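Local atomic coordinates of putative dehydrogenase (Pseudomonas fluorescens, PDB entry 6UUG), a protein that acts as the monooxygenase component MsuC of a two-component flavin-dependent system that oxidises methanesulfinate during bacterial sulfur assimilation. Residues A[156-161]-A[225-230]; A[191-196]-A[231-236]; A[146-151]-A[180-185]. All coordinates share one frame; numbering follows the deposited sequence.

Interaction 1: A[156-161]-A[225-230]; sequences GGWREF and RVRVEE
Arg159 and Val228 face each other as a hydrogen-bonded pair of an antiparallel beta ladder, a compact example of one strand pairing that satisfies both backbone and side-chain polar groups. Val228 N donates to Arg159 O at 2.9 Å, and Arg159 N returns a longer bond to Val228 O. Phe161 and Val226 form the next hydrogen-bonded pair, Phe161 N donating to Val226 O at 2.8 Å and Val226 N to Phe161 O. Between them, Glu160 and Arg227 make the non-hydrogen-bonded pair, where Glu160 CA leans on Val226 O in a CA-H...O contact.

The side chains satisfy one another as well. Arg159 runs extended from CG to NE and grips Glu230 side-on: NE meets the syn lone pair of OE1 at 2.6 Å, almost straight at 177°. Arg159 NH1 reaches Glu230 OE2 at 3.1 Å. Glu160 forms a salt bridge with Arg225, its OE2 lying 2.7 Å from Arg225 NH2 over a face of the guanidinium, the two planes steeply inclined. That same OE2 accepts the indole N-H of Trp158 NE1 on its anti side, somewhat out of the carboxylate plane though in the plane of the indole. With CG set between its backbone N and carbonyl carbon (chi1 65°), Trp158 offers one ring face to Arg227, whose guanidinium lies flat on it in a cation-pi stack, planes 18° apart.

On the face with Phe161, Val228 CG2 sits 3.8 Å from the ring centroid, in a CH-pi contact over its centre; Leu191 and Ala193 of strand 189-196 also touch the Phe161 ring. The shared OE2 implies a small polar network in which the buried carboxylate of Glu160 is probably kept ionised by Arg225 and held against turning by the indole.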
ATOM      1  N   GLY A 156     -56.005   1.271 -17.847  1.00 74.12           N
ATOM      2  CA  GLY A 156     -56.970   0.195 -17.713  1.00 74.39           C
ATOM      3  C   GLY A 156     -56.622  -1.023 -18.543  1.00 72.86           C
ATOM      4  O   GLY A 156     -56.156  -2.037 -18.009  1.00 75.18           O
ATOM      5  N   GLY A 157     -56.842  -0.931 -19.857  1.00 71.31           N
ATOM      6  CA  GLY A 157     -56.550  -2.058 -20.728  1.00 69.91           C
ATOM      7  C   GLY A 157     -55.073  -2.394 -20.778  1.00 68.26           C
ATOM      8  O   GLY A 157     -54.692  -3.567 -20.819  1.00 67.12           O
ATOM      9  N   TRP A 158     -54.219  -1.374 -20.767  1.00 65.32           N
ATOM     10  CA  TRP A 158     -52.782  -1.589 -20.781  1.00 56.47           C
ATOM     11  C   TRP A 158     -52.105  -0.458 -20.018  1.00 56.96           C
ATOM     12  O   TRP A 158     -52.747   0.508 -19.595  1.00 59.89           O
ATOM     13  CB  TRP A 158     -52.260  -1.678 -22.213  1.00 53.77           C
ATOM     14  CG  TRP A 158     -52.402  -0.400 -22.981  1.00 51.26           C
ATOM     15  CD1 TRP A 158     -51.528   0.648 -23.001  1.00 52.03           C
ATOM     16  CD2 TRP A 158     -53.483  -0.039 -23.849  1.00 50.84           C
ATOM     17  NE1 TRP A 158     -51.998   1.643 -23.827  1.00 54.94           N
ATOM     18  CE2 TRP A 158     -53.195   1.243 -24.361  1.00 55.75           C
ATOM     19  CE3 TRP A 158     -54.663  -0.675 -24.243  1.00 52.97           C
ATOM     20  CZ2 TRP A 158     -54.048   1.901 -25.247  1.00 58.16           C
ATOM     21  CZ3 TRP A 158     -55.505  -0.023 -25.122  1.00 51.72           C
ATOM     22  CH2 TRP A 158     -55.195   1.251 -25.615  1.00 54.65           C
ATOM     23  N   ARG A 159     -50.794  -0.580 -19.852  1.00 50.13           N
ATOM     24  CA  ARG A 159     -49.981   0.468 -19.257  1.00 50.37           C
ATOM     25  C   ARG A 159     -49.020   1.030 -20.299  1.00 45.43           C
ATOM     26  O   ARG A 159     -48.806   0.445 -21.364  1.00 46.68           O
ATOM     27  CB  ARG A 159     -49.219  -0.061 -18.039  1.00 54.12           C
ATOM     28  CG  ARG A 159     -50.127  -0.697 -17.009  1.00 53.09           C
ATOM     29  CD  ARG A 159     -49.321  -1.429 -15.963  1.00 55.81           C
ATOM     30  NE  ARG A 159     -50.132  -2.390 -15.228  1.00 61.76           N
ATOM     31  CZ  ARG A 159     -50.275  -2.395 -13.909  1.00 63.99           C
ATOM     32  NH1 ARG A 159     -51.035  -3.317 -13.330  1.00 66.01           N
ATOM     33  NH2 ARG A 159     -49.652  -1.486 -13.170  1.00 63.11           N
ATOM     34  N   GLU A 160     -48.435   2.183 -19.987  1.00 43.10           N
ATOM     35  CA  GLU A 160     -47.511   2.833 -20.906  1.00 45.63           C
ATOM     36  C   GLU A 160     -46.328   3.395 -20.134  1.00 46.53           C
ATOM     37  O   GLU A 160     -46.513   4.082 -19.123  1.00 45.67           O
ATOM     38  CB  GLU A 160     -48.206   3.950 -21.697  1.00 49.91           C
ATOM     39  CG  GLU A 160     -49.093   3.434 -22.816  1.00 53.42           C
ATOM     40  CD  GLU A 160     -49.808   4.541 -23.573  1.00 59.37           C
ATOM     41  OE1 GLU A 160     -49.493   5.731 -23.358  1.00 56.49           O
ATOM     42  OE2 GLU A 160     -50.696   4.209 -24.386  1.00 59.46           O
ATOM     43  N   PHE A 161     -45.119   3.101 -20.614  1.00 48.43           N
ATOM     44  CA  PHE A 161     -43.902   3.699 -20.074  1.00 47.02           C
ATOM     45  C   PHE A 161     -43.571   4.946 -20.884  1.00 44.82           C
ATOM     46  O   PHE A 161     -43.586   4.907 -22.119  1.00 44.34           O
ATOM     47  CB  PHE A 161     -42.711   2.734 -20.127  1.00 44.06           C
ATOM     48  CG  PHE A 161     -42.806   1.549 -19.188  1.00 44.67           C
ATOM     49  CD1 PHE A 161     -43.961   1.276 -18.471  1.00 42.27           C
ATOM     50  CD2 PHE A 161     -41.715   0.701 -19.031  1.00 45.11           C
ATOM     51  CE1 PHE A 161     -44.030   0.181 -17.625  1.00 44.75           C
ATOM     52  CE2 PHE A 161     -41.777  -0.393 -18.183  1.00 42.56           C
ATOM     53  CZ  PHE A 161     -42.934  -0.653 -17.479  1.00 42.41           C
ATOM     54  N   ARG A 225     -44.811   6.847 -24.788  1.00 48.90           N
ATOM     55  CA  ARG A 225     -46.066   6.097 -24.656  1.00 51.58           C
ATOM     56  C   ARG A 225     -45.897   4.640 -25.091  1.00 51.10           C
ATOM     57  O   ARG A 225     -46.676   4.103 -25.883  1.00 49.37           O
ATOM     58  CB  ARG A 225     -47.196   6.776 -25.436  1.00 56.90           C
ATOM     59  CG  ARG A 225     -47.605   8.131 -24.876  1.00 60.11           C
ATOM     60  CD  ARG A 225     -48.907   8.649 -25.487  1.00 67.99           C
ATOM     61  NE  ARG A 225     -50.049   7.793 -25.172  1.00 71.36           N
ATOM     62  CZ  ARG A 225     -50.750   7.116 -26.077  1.00 76.16           C
ATOM     63  NH1 ARG A 225     -50.433   7.204 -27.363  1.00 79.30           N
ATOM     64  NH2 ARG A 225     -51.773   6.356 -25.699  1.00 67.25           N
ATOM     65  N   VAL A 226     -44.864   3.991 -24.558  1.00 44.41           N
ATOM     66  CA  VAL A 226     -44.554   2.619 -24.951  1.00 44.26           C
ATOM     67  C   VAL A 226     -45.516   1.679 -24.245  1.00 50.17           C
ATOM     68  O   VAL A 226     -45.553   1.625 -23.011  1.00 43.83           O
ATOM     69  CB  VAL A 226     -43.101   2.257 -24.621  1.00 44.48           C
ATOM     70  CG1 VAL A 226     -42.845   0.788 -24.952  1.00 42.96           C
ATOM     71  CG2 VAL A 226     -42.147   3.172 -25.364  1.00 43.59           C
ATOM     72  N   ARG A 227     -46.279   0.919 -25.025  1.00 41.85           N
ATOM     73  CA  ARG A 227     -47.290   0.046 -24.445  1.00 45.03           C
ATOM     74  C   ARG A 227     -46.641  -1.162 -23.775  1.00 44.21           C
ATOM     75  O   ARG A 227     -45.687  -1.745 -24.300  1.00 45.19           O
ATOM     76  CB  ARG A 227     -48.276  -0.408 -25.522  1.00 43.27           C
ATOM     77  CG  ARG A 227     -49.302  -1.400 -25.017  1.00 42.82           C
ATOM     78  CD  ARG A 227     -50.365  -1.713 -26.066  1.00 50.43           C
ATOM     79  NE  ARG A 227     -51.303  -2.721 -25.579  1.00 53.59           N
ATOM     80  CZ  ARG A 227     -52.588  -2.776 -25.920  1.00 53.55           C
ATOM     81  NH1 ARG A 227     -53.373  -3.725 -25.425  1.00 46.79           N
ATOM     82  NH2 ARG A 227     -53.087  -1.872 -26.750  1.00 51.14           N
ATOM     83  N   VAL A 228     -47.156  -1.528 -22.599  1.00 41.28           N
ATOM     84  CA  VAL A 228     -46.682  -2.689 -21.847  1.00 41.75           C
ATOM     85  C   VAL A 228     -47.891  -3.496 -21.379  1.00 43.09           C
ATOM     86  O   VAL A 228     -48.746  -2.974 -20.652  1.00 44.34           O
ATOM     87  CB  VAL A 228     -45.802  -2.279 -20.650  1.00 43.24           C
ATOM     88  CG1 VAL A 228     -45.330  -3.502 -19.900  1.00 46.18           C
ATOM     89  CG2 VAL A 228     -44.603  -1.475 -21.131  1.00 40.79           C
ATOM     90  N   GLU A 229     -47.956  -4.767 -21.780  1.00 42.01           N
ATOM     91  CA  GLU A 229     -49.064  -5.628 -21.384  1.00 44.21           C
ATOM     92  C   GLU A 229     -48.861  -6.160 -19.970  1.00 47.61           C
ATOM     93  O   GLU A 229     -47.733  -6.300 -19.491  1.00 44.74           O
ATOM     94  CB  GLU A 229     -49.206  -6.822 -22.329  1.00 45.44           C
ATOM     95  CG  GLU A 229     -49.351  -6.468 -23.777  1.00 56.14           C
ATOM     96  CD  GLU A 229     -50.533  -5.563 -24.035  1.00 54.17           C
ATOM     97  OE1 GLU A 229     -51.619  -5.777 -23.437  1.00 58.66           O
ATOM     98  OE2 GLU A 229     -50.366  -4.629 -24.835  1.00 56.80           O
ATOM     99  N   GLU A 230     -49.978  -6.494 -19.314  1.00 45.99           N
ATOM    100  CA  GLU A 230     -49.904  -7.157 -18.014  1.00 46.68           C
ATOM    101  C   GLU A 230     -49.040  -8.405 -18.092  1.00 46.63           C
ATOM    102  O   GLU A 230     -48.248  -8.678 -17.183  1.00 49.45           O
ATOM    103  CB  GLU A 230     -51.306  -7.530 -17.521  1.00 49.79           C
ATOM    104  CG  GLU A 230     -52.205  -6.346 -17.228  1.00 58.04           C
ATOM    105  CD  GLU A 230     -51.618  -5.419 -16.188  1.00 63.18           C
ATOM    106  OE1 GLU A 230     -51.367  -4.235 -16.512  1.00 63.72           O
ATOM    107  OE2 GLU A 230     -51.397  -5.878 -15.046  1.00 62.50           O
TER

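Interaction 2: A[191-196]-A[231-236]; sequences LIAAIP and SELLLD
Ile192 O accepts from Leu234 N at 2.8 Å, nearly straight at 177°, and Ala194 N donates to Glu232 O at 3.0 Å. These bonds make a single beta bridge, centred on Ala193 and Leu233, by which the chain after strand 221-228 docks against strand 189-196, one of the two outer strands of a three-stranded mixed sheet in the beta-rich region of this acyl-CoA dehydrogenase relative.

Leucines close the first shell on one side of the bridge. Leu191 has CG anti to its backbone N (chi1 175°), which carries its branches towards the loop: CD2 meets Leu233 CD2 and CD1 meets Leu235 CD2, both at 3.6 Å. Ile192 CG2 instead touches Leu234 CD1 at 3.8 Å, and the Leu234 side chain continues onto Val116 and Phe119 of helix 100-119.

Farther out, Gln124 NE2 donates to the carbonyl oxygens of Ser231 and Leu233, tying down the loop backbone. Glu232 is positioned by its own carboxylate: OE1 accepts from Glu229 N and OE2 pairs with Arg199. A water lengthens the bridge at one end, accepting from Ile192 N and donating to Leu234 O; a second donates to both Ala194 O and Glu232 OE2, the latter 2.7 Å away.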
ATOM      1  N   LEU A 191     -41.445  -0.804 -11.272  1.00 45.47           N
ATOM      2  CA  LEU A 191     -42.118  -1.836 -12.054  1.00 43.78           C
ATOM      3  C   LEU A 191     -41.193  -2.273 -13.184  1.00 43.74           C
ATOM      4  O   LEU A 191     -40.636  -1.428 -13.889  1.00 43.23           O
ATOM      5  CB  LEU A 191     -43.443  -1.306 -12.615  1.00 45.79           C
ATOM      6  CG  LEU A 191     -44.221  -2.221 -13.549  1.00 51.98           C
ATOM      7  CD1 LEU A 191     -44.752  -3.414 -12.777  1.00 51.85           C
ATOM      8  CD2 LEU A 191     -45.355  -1.455 -14.215  1.00 54.77           C
ATOM      9  N   ILE A 192     -41.025  -3.588 -13.350  1.00 41.30           N
ATOM     10  CA  ILE A 192     -40.113  -4.155 -14.340  1.00 41.66           C
ATOM     11  C   ILE A 192     -40.925  -4.891 -15.401  1.00 37.35           C
ATOM     12  O   ILE A 192     -41.873  -5.610 -15.074  1.00 39.05           O
ATOM     13  CB  ILE A 192     -39.104  -5.123 -13.689  1.00 41.34           C
ATOM     14  CG1 ILE A 192     -38.581  -4.578 -12.350  1.00 45.09           C
ATOM     15  CG2 ILE A 192     -37.969  -5.415 -14.658  1.00 41.94           C
ATOM     16  CD1 ILE A 192     -37.781  -3.332 -12.472  1.00 47.53           C
ATOM     17  N   ALA A 193     -40.542  -4.726 -16.665  1.00 38.94           N
ATOM     18  CA  ALA A 193     -41.212  -5.410 -17.767  1.00 39.27           C
ATOM     19  C   ALA A 193     -40.179  -5.927 -18.759  1.00 41.53           C
ATOM     20  O   ALA A 193     -39.093  -5.366 -18.889  1.00 42.46           O
ATOM     21  CB  ALA A 193     -42.202  -4.478 -18.485  1.00 38.07           C
ATOM     22  N   ALA A 194     -40.529  -7.003 -19.464  1.00 35.40           N
ATOM     23  CA  ALA A 194     -39.740  -7.518 -20.578  1.00 39.32           C
ATOM     24  C   ALA A 194     -40.489  -7.228 -21.874  1.00 38.78           C
ATOM     25  O   ALA A 194     -41.609  -7.710 -22.059  1.00 39.60           O
ATOM     26  CB  ALA A 194     -39.492  -9.019 -20.436  1.00 37.21           C
ATOM     27  N   ILE A 195     -39.885  -6.449 -22.763  1.00 38.93           N
ATOM     28  CA  ILE A 195     -40.597  -6.006 -23.963  1.00 40.70           C
ATOM     29  C   ILE A 195     -39.657  -6.032 -25.158  1.00 43.10           C
ATOM     30  O   ILE A 195     -38.428  -5.947 -25.008  1.00 43.78           O
ATOM     31  CB  ILE A 195     -41.198  -4.593 -23.789  1.00 38.61           C
ATOM     32  CG1 ILE A 195     -40.115  -3.564 -23.477  1.00 42.58           C
ATOM     33  CG2 ILE A 195     -42.274  -4.585 -22.704  1.00 44.78           C
ATOM     34  CD1 ILE A 195     -40.674  -2.166 -23.265  1.00 47.62           C
ATOM     35  N   PRO A 196     -40.207  -6.187 -26.367  1.00 39.83           N
ATOM     36  CA  PRO A 196     -39.360  -6.207 -27.566  1.00 39.68           C
ATOM     37  C   PRO A 196     -38.623  -4.890 -27.735  1.00 40.08           C
ATOM     38  O   PRO A 196     -39.179  -3.813 -27.505  1.00 41.89           O
ATOM     39  CB  PRO A 196     -40.359  -6.440 -28.708  1.00 41.92           C
ATOM     40  CG  PRO A 196     -41.545  -7.040 -28.063  1.00 41.39           C
ATOM     41  CD  PRO A 196     -41.622  -6.440 -26.690  1.00 40.80           C
ATOM     42  N   SER A 231     -49.172  -9.166 -19.182  1.00 44.60           N
ATOM     43  CA  SER A 231     -48.394 -10.380 -19.387  1.00 49.38           C
ATOM     44  C   SER A 231     -46.905 -10.110 -19.541  1.00 42.78           C
ATOM     45  O   SER A 231     -46.118 -11.063 -19.563  1.00 43.91           O
ATOM     46  CB  SER A 231     -48.898 -11.127 -20.628  1.00 41.55           C
ATOM     47  OG  SER A 231     -48.587 -10.409 -21.814  1.00 45.93           O
ATOM     48  N   GLU A 232     -46.496  -8.851 -19.668  1.00 43.08           N
ATOM     49  CA  GLU A 232     -45.085  -8.534 -19.803  1.00 42.97           C
ATOM     50  C   GLU A 232     -44.475  -8.000 -18.515  1.00 42.87           C
ATOM     51  O   GLU A 232     -43.255  -7.812 -18.459  1.00 41.65           O
ATOM     52  CB  GLU A 232     -44.890  -7.542 -20.955  1.00 38.81           C
ATOM     53  CG  GLU A 232     -45.319  -8.155 -22.295  1.00 41.42           C
ATOM     54  CD  GLU A 232     -45.393  -7.154 -23.423  1.00 42.37           C
ATOM     55  OE1 GLU A 232     -45.862  -6.019 -23.193  1.00 43.36           O
ATOM     56  OE2 GLU A 232     -44.978  -7.511 -24.541  1.00 43.80           O
ATOM     57  N   LEU A 233     -45.289  -7.771 -17.482  1.00 41.89           N
ATOM     58  CA  LEU A 233     -44.802  -7.251 -16.211  1.00 45.47           C
ATOM     59  C   LEU A 233     -44.264  -8.382 -15.351  1.00 41.29           C
ATOM     60  O   LEU A 233     -44.882  -9.443 -15.240  1.00 42.05           O
ATOM     61  CB  LEU A 233     -45.924  -6.529 -15.460  1.00 42.26           C
ATOM     62  CG  LEU A 233     -46.575  -5.354 -16.194  1.00 46.65           C
ATOM     63  CD1 LEU A 233     -47.770  -4.825 -15.407  1.00 49.51           C
ATOM     64  CD2 LEU A 233     -45.560  -4.261 -16.426  1.00 44.23           C
ATOM     65  N   LEU A 234     -43.116  -8.140 -14.715  1.00 40.88           N
ATOM     66  CA  LEU A 234     -42.469  -9.150 -13.879  1.00 43.04           C
ATOM     67  C   LEU A 234     -42.910  -8.908 -12.439  1.00 37.88           C
ATOM     68  O   LEU A 234     -42.226  -8.245 -11.665  1.00 44.38           O
ATOM     69  CB  LEU A 234     -40.952  -9.089 -14.038  1.00 35.34           C
ATOM     70  CG  LEU A 234     -40.385  -8.920 -15.453  1.00 39.81           C
ATOM     71  CD1 LEU A 234     -38.855  -9.028 -15.439  1.00 35.96           C
ATOM     72  CD2 LEU A 234     -40.995  -9.920 -16.439  1.00 38.09           C
ATOM     73  N   LEU A 235     -44.060  -9.478 -12.074  1.00 40.70           N
ATOM     74  CA  LEU A 235     -44.720  -9.156 -10.814  1.00 46.02           C
ATOM     75  C   LEU A 235     -44.802 -10.311  -9.830  1.00 48.60           C
ATOM     76  O   LEU A 235     -44.897 -10.066  -8.627  1.00 50.55           O
ATOM     77  CB  LEU A 235     -46.149  -8.651 -11.078  1.00 43.77           C
ATOM     78  CG  LEU A 235     -46.258  -7.285 -11.751  1.00 47.57           C
ATOM     79  CD1 LEU A 235     -47.691  -7.018 -12.183  1.00 50.57           C
ATOM     80  CD2 LEU A 235     -45.769  -6.198 -10.809  1.00 51.63           C
ATOM     81  N   ASP A 236     -44.778 -11.555 -10.296  1.00 48.58           N
ATOM     82  CA  ASP A 236     -45.010 -12.709  -9.425  1.00 48.68           C
ATOM     83  C   ASP A 236     -43.818 -13.654  -9.481  1.00 43.33           C
ATOM     84  O   ASP A 236     -43.691 -14.436 -10.440  1.00 48.41           O
ATOM     85  CB  ASP A 236     -46.290 -13.430  -9.844  1.00 52.10           C
ATOM     86  CG  ASP A 236     -46.957 -14.163  -8.687  1.00 64.15           C
ATOM     87  OD1 ASP A 236     -46.538 -13.957  -7.526  1.00 63.41           O
ATOM     88  OD2 ASP A 236     -47.901 -14.943  -8.943  1.00 64.26           O
TER
HETATM   89  O   HOH W   1     -41.904  -5.451 -11.394  1.00 46.58           O
HETATM   90  O   HOH W   2     -42.667  -8.968 -24.361  1.00 46.39           O

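Interaction 3: A[146-151]-A[180-185]; sequences LDTRTV and SAVDES
Val182 and Val151 meet across a single beta bridge, which lays the end of the loop 146-151 beside strand 176-183. Its one direct hydrogen bond runs from Val182 N to Thr150 O, at 3.0 Å. Weaker CA-H...O contacts accompany it, from Ala181 CA to the same Thr150 O and from Val151 CA to Val182 O.

Methyl groups give the apolar contact. With CG1 anti to the carbonyl carbon (chi1 -68°), Val182 has CG2 between the backbone N and the carbonyl carbon, 3.6 Å from Val151 CG1. Val182 CG1 itself comes to 4.0 Å from Thr148 CG2. Thr150 CG2 rests on Ala181 CB at 3.7 Å, and Phe161 covers both residues. An alanine in place of Val182 would be likely to leave Val151 CG1 and Thr148 CG2 without their methyl partners, opening a gap beneath the loop.

Charge acts within the loop. Arg149 holds Asp147 side-on through NE and NH2, while Asp147 OD1 also takes Arg149 N in an Asx turn; OD2 has a further partner in Ser166. The Asp147-Arg149 pair and the Asx turn probably stiffen the bend, whereas between the two segments the join rests on one backbone bond and a few methyls, and Val152 continues the pairing with Val182.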
ATOM      1  N   LEU A 146     -31.811   3.720 -10.196  1.00 72.52           N
ATOM      2  CA  LEU A 146     -31.423   5.069  -9.814  1.00 74.39           C
ATOM      3  C   LEU A 146     -31.717   6.089 -10.909  1.00 75.65           C
ATOM      4  O   LEU A 146     -31.087   7.153 -10.944  1.00 75.44           O
ATOM      5  CB  LEU A 146     -29.940   5.101  -9.440  1.00 75.62           C
ATOM      6  CG  LEU A 146     -29.510   4.097  -8.366  1.00 76.14           C
ATOM      7  CD1 LEU A 146     -28.023   4.225  -8.081  1.00 76.16           C
ATOM      8  CD2 LEU A 146     -30.322   4.278  -7.092  1.00 65.10           C
ATOM      9  N   ASP A 147     -32.654   5.780 -11.808  1.00 71.95           N
ATOM     10  CA  ASP A 147     -33.073   6.695 -12.877  1.00 70.43           C
ATOM     11  C   ASP A 147     -34.599   6.645 -12.910  1.00 68.81           C
ATOM     12  O   ASP A 147     -35.190   5.838 -13.634  1.00 70.37           O
ATOM     13  CB  ASP A 147     -32.458   6.316 -14.221  1.00 71.55           C
ATOM     14  CG  ASP A 147     -32.716   7.360 -15.303  1.00 66.89           C
ATOM     15  OD1 ASP A 147     -33.677   8.151 -15.171  1.00 64.90           O
ATOM     16  OD2 ASP A 147     -31.956   7.389 -16.294  1.00 63.44           O
ATOM     17  N   THR A 148     -35.228   7.522 -12.130  1.00 65.10           N
ATOM     18  CA  THR A 148     -36.674   7.548 -11.982  1.00 64.50           C
ATOM     19  C   THR A 148     -37.360   8.455 -13.003  1.00 56.17           C
ATOM     20  O   THR A 148     -38.509   8.856 -12.786  1.00 57.45           O
ATOM     21  CB  THR A 148     -37.043   7.975 -10.558  1.00 67.08           C
ATOM     22  OG1 THR A 148     -36.522   9.284 -10.306  1.00 69.03           O
ATOM     23  CG2 THR A 148     -36.457   7.002  -9.542  1.00 69.85           C
ATOM     24  N   ARG A 149     -36.689   8.771 -14.117  1.00 54.93           N
ATOM     25  CA  ARG A 149     -37.273   9.629 -15.143  1.00 53.51           C
ATOM     26  C   ARG A 149     -38.316   8.922 -16.001  1.00 53.78           C
ATOM     27  O   ARG A 149     -39.089   9.596 -16.690  1.00 53.97           O
ATOM     28  CB  ARG A 149     -36.182  10.193 -16.055  1.00 54.64           C
ATOM     29  CG  ARG A 149     -35.316  11.269 -15.422  1.00 56.26           C
ATOM     30  CD  ARG A 149     -34.274  11.763 -16.415  1.00 56.28           C
ATOM     31  NE  ARG A 149     -33.374  10.690 -16.831  1.00 59.91           N
ATOM     32  CZ  ARG A 149     -32.568  10.756 -17.886  1.00 60.13           C
ATOM     33  NH1 ARG A 149     -32.549  11.845 -18.646  1.00 58.72           N
ATOM     34  NH2 ARG A 149     -31.787   9.726 -18.187  1.00 59.08           N
ATOM     35  N   THR A 150     -38.354   7.594 -16.001  1.00 52.09           N
ATOM     36  CA  THR A 150     -39.370   6.852 -16.736  1.00 49.36           C
ATOM     37  C   THR A 150     -40.496   6.468 -15.783  1.00 45.84           C
ATOM     38  O   THR A 150     -40.247   5.866 -14.736  1.00 46.73           O
ATOM     39  CB  THR A 150     -38.775   5.606 -17.393  1.00 50.87           C
ATOM     40  OG1 THR A 150     -37.804   6.010 -18.362  1.00 50.90           O
ATOM     41  CG2 THR A 150     -39.858   4.808 -18.099  1.00 45.98           C
ATOM     42  N   VAL A 151     -41.728   6.837 -16.141  1.00 45.96           N
ATOM     43  CA  VAL A 151     -42.895   6.570 -15.312  1.00 43.89           C
ATOM     44  C   VAL A 151     -43.891   5.747 -16.120  1.00 46.78           C
ATOM     45  O   VAL A 151     -43.911   5.773 -17.355  1.00 50.14           O
ATOM     46  CB  VAL A 151     -43.566   7.861 -14.785  1.00 51.76           C
ATOM     47  CG1 VAL A 151     -42.546   8.779 -14.124  1.00 51.31           C
ATOM     48  CG2 VAL A 151     -44.289   8.578 -15.907  1.00 53.03           C
ATOM     49  N   SER A 180     -37.440  -0.692 -16.786  1.00 44.38           N
ATOM     50  CA  SER A 180     -38.095  -0.336 -15.537  1.00 39.82           C
ATOM     51  C   SER A 180     -38.778   1.022 -15.657  1.00 42.45           C
ATOM     52  O   SER A 180     -38.409   1.865 -16.479  1.00 42.70           O
ATOM     53  CB  SER A 180     -37.106  -0.304 -14.370  1.00 45.51           C
ATOM     54  OG  SER A 180     -36.024   0.563 -14.646  1.00 44.71           O
ATOM     55  N   ALA A 181     -39.780   1.217 -14.801  1.00 43.47           N
ATOM     56  CA  ALA A 181     -40.497   2.478 -14.696  1.00 46.48           C
ATOM     57  C   ALA A 181     -41.015   2.599 -13.273  1.00 45.80           C
ATOM     58  O   ALA A 181     -41.154   1.603 -12.564  1.00 44.52           O
ATOM     59  CB  ALA A 181     -41.654   2.563 -15.701  1.00 41.79           C
ATOM     60  N   VAL A 182     -41.291   3.832 -12.850  1.00 47.02           N
ATOM     61  CA  VAL A 182     -41.823   4.086 -11.516  1.00 50.26           C
ATOM     62  C   VAL A 182     -43.320   4.348 -11.625  1.00 55.08           C
ATOM     63  O   VAL A 182     -43.766   5.134 -12.470  1.00 50.58           O
ATOM     64  CB  VAL A 182     -41.091   5.254 -10.824  1.00 51.49           C
ATOM     65  CG1 VAL A 182     -39.653   4.863 -10.504  1.00 52.61           C
ATOM     66  CG2 VAL A 182     -41.095   6.498 -11.686  1.00 55.41           C
ATOM     67  N   ASP A 183     -44.099   3.653 -10.803  1.00 56.55           N
ATOM     68  CA  ASP A 183     -45.518   3.940 -10.643  1.00 63.54           C
ATOM     69  C   ASP A 183     -45.660   4.894  -9.468  1.00 69.47           C
ATOM     70  O   ASP A 183     -45.452   4.506  -8.315  1.00 71.90           O
ATOM     71  CB  ASP A 183     -46.323   2.664 -10.415  1.00 63.60           C
ATOM     72  CG  ASP A 183     -47.676   2.934  -9.781  1.00 73.87           C
ATOM     73  OD1 ASP A 183     -48.383   3.853 -10.253  1.00 75.76           O
ATOM     74  OD2 ASP A 183     -48.035   2.225  -8.815  1.00 71.39           O
ATOM     75  N   GLU A 184     -46.013   6.143  -9.760  1.00 73.27           N
ATOM     76  CA  GLU A 184     -46.085   7.168  -8.729  1.00 75.60           C
ATOM     77  C   GLU A 184     -47.309   6.960  -7.844  1.00 75.62           C
ATOM     78  O   GLU A 184     -48.293   7.700  -7.937  1.00 79.85           O
ATOM     79  CB  GLU A 184     -46.080   8.547  -9.387  1.00 79.34           C
ATOM     80  CG  GLU A 184     -45.062   8.628 -10.525  1.00 74.15           C
ATOM     81  CD  GLU A 184     -44.850  10.035 -11.051  1.00 84.70           C
ATOM     82  OE1 GLU A 184     -44.618  10.952 -10.234  1.00 89.60           O
ATOM     83  OE2 GLU A 184     -44.910  10.224 -12.286  1.00 79.39           O
ATOM     84  N   SER A 185     -47.248   5.938  -6.989  1.00 77.65           N
ATOM     85  CA  SER A 185     -48.297   5.620  -6.028  1.00 73.07           C
ATOM     86  C   SER A 185     -47.639   5.370  -4.680  1.00 76.01           C
ATOM     87  O   SER A 185     -46.789   4.480  -4.562  1.00 78.63           O
ATOM     88  CB  SER A 185     -49.105   4.395  -6.471  1.00 74.02           C
TER

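How the interactions relate
Strands 176-183 and 189-196, which follow each other in the chain, are neighbours in one mixed sheet and carry interactions 3 and 2; Leu191 N probably bonds to Ala181 O at 2.7 Å. Interaction 1 belongs to the antiparallel sheet of strands 159-162 and 221-228. Its centre lies about 10 Å from that of interaction 2 and about 14 Å from that of interaction 3, the last two being about 14 Å apart. Interaction 3 closes before interaction 2 opens, while interaction 1 alternates with both along the chain. Phe161 touches Leu191 and Ala181, so the two sheets meet through shared side chains in the beta-rich region beside the helices.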